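Local coordinates for protein separin (Saccharomyces cerevisiae, PDB 5U1T) that cleaves the cohesin subunit SCC1 at the onset of anaphase as a caspase-like cysteine protease held in check by securin, at residues 788-793 with 828-833. Residues are numbered along the deposited sequence; the frame is centred on the assembly and turned at random.
Sequences LLKSLS and EPIIVY
I831 of helix 829-845 reaches across to L789, K790 and S793 of helix 782-805, two near-parallel helices with helix 809-825 between them in the chain, packed as next-but-one helices are in an alpha-solenoid; they belong to the helical part of separase, away from the catalytic site. The short segments make 6° between their N-to-C directions. Their axes are 10.7 Å apart at closest approach, and at that separation the contact, burying 247 Å² in all, is made mainly by side chains.

Apolar packing carries most of this area, and I831 supplies the largest share. With its CG1 anti to the carbonyl carbon (chi1 -59°), the delta branch projects at the other helix. There, CG1 of I831 lies 4.3 Å from CB of L789, and CD1 of I831 lies 4.1 Å from CD of K790. The lysine chain bends at chi2 (-63°), is extended beyond it and crosses the isoleucine at a slant, touching with CD, while its NZ stands 4.3 Å from CG1 of I830. F617 of helix 602-617 touches L789, K790, I830 and I831, joining a third helix to the pair. L789 also packs on an apolar side chain from the chain of another protein.

E828, at the N-cap position of the second helix, meets L789 through its CG methylene, 3.7 Å from CD1 of L789, the two side chains crossing at about a right angle. OE2 of E828 makes a long, weak ion pair with R785, one turn before L789.

The polar atoms E828 O and S793 OG find partners within their own segments. E828 O takes the i+4 bond from V832 N and also the i+3 bond from I831 N. S793 OG, 4.2 Å from CD1 of I831, lies 2.8 Å from the O of L789 and 3.1 Å from the O of K790, two acceptors competing for its single proton.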
ATOM      1  N   LEU A 788       1.763   1.491  -1.341  1.00 55.02           N
ATOM      2  CA  LEU A 788       2.047   2.418  -0.265  1.00 55.96           C
ATOM      3  C   LEU A 788       0.884   3.369   0.001  1.00 59.13           C
ATOM      4  O   LEU A 788       0.698   3.826   1.120  1.00 60.28           O
ATOM      5  CB  LEU A 788       3.303   3.210  -0.604  1.00 45.01           C
ATOM      6  CG  LEU A 788       3.784   4.167   0.468  1.00 54.09           C
ATOM      7  CD1 LEU A 788       4.042   3.380   1.733  1.00 53.39           C
ATOM      8  CD2 LEU A 788       5.046   4.832  -0.026  1.00 61.72           C
ATOM      9  N   LEU A 789       0.115   3.684  -1.038  1.00 58.75           N
ATOM     10  CA  LEU A 789      -1.068   4.505  -0.882  1.00 56.86           C
ATOM     11  C   LEU A 789      -2.113   3.753  -0.072  1.00 54.93           C
ATOM     12  O   LEU A 789      -2.675   4.281   0.881  1.00 55.72           O
ATOM     13  CB  LEU A 789      -1.621   4.902  -2.243  1.00 52.18           C
ATOM     14  CG  LEU A 789      -0.930   6.124  -2.838  1.00 56.94           C
ATOM     15  CD1 LEU A 789      -1.479   6.439  -4.222  1.00 52.71           C
ATOM     16  CD2 LEU A 789      -1.091   7.325  -1.906  1.00 56.40           C
ATOM     17  N   LYS A 790      -2.356   2.507  -0.458  1.00 55.71           N
ATOM     18  CA  LYS A 790      -3.319   1.661   0.224  1.00 54.03           C
ATOM     19  C   LYS A 790      -2.889   1.487   1.683  1.00 57.52           C
ATOM     20  O   LYS A 790      -3.695   1.597   2.600  1.00 58.18           O
ATOM     21  CB  LYS A 790      -3.450   0.309  -0.490  1.00 51.10           C
ATOM     22  CG  LYS A 790      -4.502   0.286  -1.603  1.00 60.27           C
ATOM     23  CD  LYS A 790      -5.944   0.558  -1.039  1.00 69.29           C
ATOM     24  CE  LYS A 790      -7.085   0.405  -2.107  1.00 63.07           C
ATOM     25  NZ  LYS A 790      -8.467   0.721  -1.557  1.00 71.16           N
ATOM     26  N   SER A 791      -1.602   1.258   1.892  1.00 59.01           N
ATOM     27  CA  SER A 791      -1.077   1.012   3.225  1.00 56.17           C
ATOM     28  C   SER A 791      -1.080   2.233   4.133  1.00 56.95           C
ATOM     29  O   SER A 791      -1.308   2.117   5.338  1.00 56.08           O
ATOM     30  CB  SER A 791       0.340   0.463   3.131  1.00 54.14           C
ATOM     31  OG  SER A 791       0.318  -0.946   3.165  1.00 63.16           O
ATOM     32  N   LEU A 792      -0.816   3.398   3.560  1.00 57.97           N
ATOM     33  CA  LEU A 792      -0.641   4.600   4.360  1.00 54.67           C
ATOM     34  C   LEU A 792      -1.972   5.150   4.787  1.00 57.85           C
ATOM     35  O   LEU A 792      -2.090   5.720   5.866  1.00 61.89           O
ATOM     36  CB  LEU A 792       0.126   5.666   3.585  1.00 53.20           C
ATOM     37  CG  LEU A 792       0.557   6.904   4.364  1.00 63.42           C
ATOM     38  CD1 LEU A 792       1.137   6.521   5.742  1.00 67.81           C
ATOM     39  CD2 LEU A 792       1.562   7.714   3.552  1.00 65.52           C
ATOM     40  N   SER A 793      -2.968   5.004   3.920  1.00 54.97           N
ATOM     41  CA  SER A 793      -4.307   5.471   4.240  1.00 59.35           C
ATOM     42  C   SER A 793      -4.914   4.540   5.279  1.00 56.94           C
ATOM     43  O   SER A 793      -5.627   4.983   6.167  1.00 57.90           O
ATOM     44  CB  SER A 793      -5.189   5.557   2.985  1.00 52.30           C
ATOM     45  OG  SER A 793      -5.098   4.370   2.220  1.00 56.59           O
ATOM     46  N   GLU A 828      -5.280  10.219  -6.539  1.00 61.65           N
ATOM     47  CA  GLU A 828      -5.935   8.938  -6.836  1.00 61.24           C
ATOM     48  C   GLU A 828      -7.352   8.916  -6.297  1.00 63.11           C
ATOM     49  O   GLU A 828      -7.564   8.912  -5.119  1.00 60.87           O
ATOM     50  CB  GLU A 828      -5.127   7.758  -6.331  1.00 58.90           C
ATOM     51  CG  GLU A 828      -3.706   7.698  -6.850  1.00 63.11           C
ATOM     52  CD  GLU A 828      -3.607   7.588  -8.343  1.00 63.88           C
ATOM     53  OE1 GLU A 828      -4.324   6.783  -8.931  1.00 61.56           O
ATOM     54  OE2 GLU A 828      -2.808   8.313  -8.937  1.00 61.59           O
ATOM     55  N   PRO A 829      -8.321   8.819  -7.181  1.00 59.83           N
ATOM     56  CA  PRO A 829      -9.736   8.943  -6.810  1.00 59.32           C
ATOM     57  C   PRO A 829     -10.221   7.911  -5.787  1.00 59.49           C
ATOM     58  O   PRO A 829     -10.960   8.264  -4.868  1.00 61.39           O
ATOM     59  CB  PRO A 829     -10.460   8.762  -8.147  1.00 60.88           C
ATOM     60  CG  PRO A 829      -9.489   9.284  -9.138  1.00 60.36           C
ATOM     61  CD  PRO A 829      -8.147   8.796  -8.641  1.00 63.63           C
ATOM     62  N   ILE A 830      -9.800   6.668  -5.897  1.00 56.27           N
ATOM     63  CA  ILE A 830     -10.233   5.680  -4.935  1.00 50.88           C
ATOM     64  C   ILE A 830      -9.682   5.950  -3.566  1.00 53.08           C
ATOM     65  O   ILE A 830     -10.258   5.579  -2.584  1.00 55.72           O
ATOM     66  CB  ILE A 830      -9.829   4.274  -5.354  1.00 48.74           C
ATOM     67  CG1 ILE A 830     -10.442   3.251  -4.430  1.00 53.30           C
ATOM     68  CG2 ILE A 830      -8.339   4.118  -5.289  1.00 48.59           C
ATOM     69  CD1 ILE A 830     -11.908   3.071  -4.646  1.00 55.43           C
ATOM     70  N   ILE A 831      -8.545   6.597  -3.502  1.00 56.27           N
ATOM     71  CA  ILE A 831      -7.971   6.914  -2.206  1.00 52.40           C
ATOM     72  C   ILE A 831      -8.612   8.176  -1.647  1.00 52.47           C
ATOM     73  O   ILE A 831      -8.978   8.228  -0.483  1.00 54.82           O
ATOM     74  CB  ILE A 831      -6.452   7.093  -2.277  1.00 55.01           C
ATOM     75  CG1 ILE A 831      -5.791   5.815  -2.797  1.00 56.07           C
ATOM     76  CG2 ILE A 831      -5.903   7.407  -0.897  1.00 56.35           C
ATOM     77  CD1 ILE A 831      -5.915   4.621  -1.861  1.00 54.07           C
ATOM     78  N   VAL A 832      -8.759   9.185  -2.495  1.00 54.15           N
ATOM     79  CA  VAL A 832      -9.422  10.414  -2.112  1.00 54.94           C
ATOM     80  C   VAL A 832     -10.851  10.130  -1.654  1.00 54.12           C
ATOM     81  O   VAL A 832     -11.276  10.622  -0.604  1.00 55.38           O
ATOM     82  CB  VAL A 832      -9.407  11.425  -3.269  1.00 55.38           C
ATOM     83  CG1 VAL A 832     -10.258  12.634  -2.955  1.00 48.69           C
ATOM     84  CG2 VAL A 832      -7.982  11.850  -3.549  1.00 55.69           C
ATOM     85  N   TYR A 833     -11.587   9.319  -2.410  1.00 52.91           N
ATOM     86  CA  TYR A 833     -12.945   8.985  -2.006  1.00 49.82           C
ATOM     87  C   TYR A 833     -12.972   8.294  -0.644  1.00 53.33           C
ATOM     88  O   TYR A 833     -13.655   8.754   0.262  1.00 52.23           O
ATOM     89  CB  TYR A 833     -13.668   8.088  -3.016  1.00 53.87           C
ATOM     90  CG  TYR A 833     -15.015   7.704  -2.445  1.00 54.56           C
ATOM     91  CD1 TYR A 833     -15.996   8.676  -2.257  1.00 53.78           C
ATOM     92  CD2 TYR A 833     -15.278   6.408  -2.000  1.00 45.76           C
ATOM     93  CE1 TYR A 833     -17.204   8.371  -1.685  1.00 50.39           C
ATOM     94  CE2 TYR A 833     -16.490   6.095  -1.419  1.00 53.93           C
ATOM     95  CZ  TYR A 833     -17.450   7.083  -1.265  1.00 54.17           C
ATOM     96  OH  TYR A 833     -18.672   6.799  -0.692  1.00 57.64           O
TER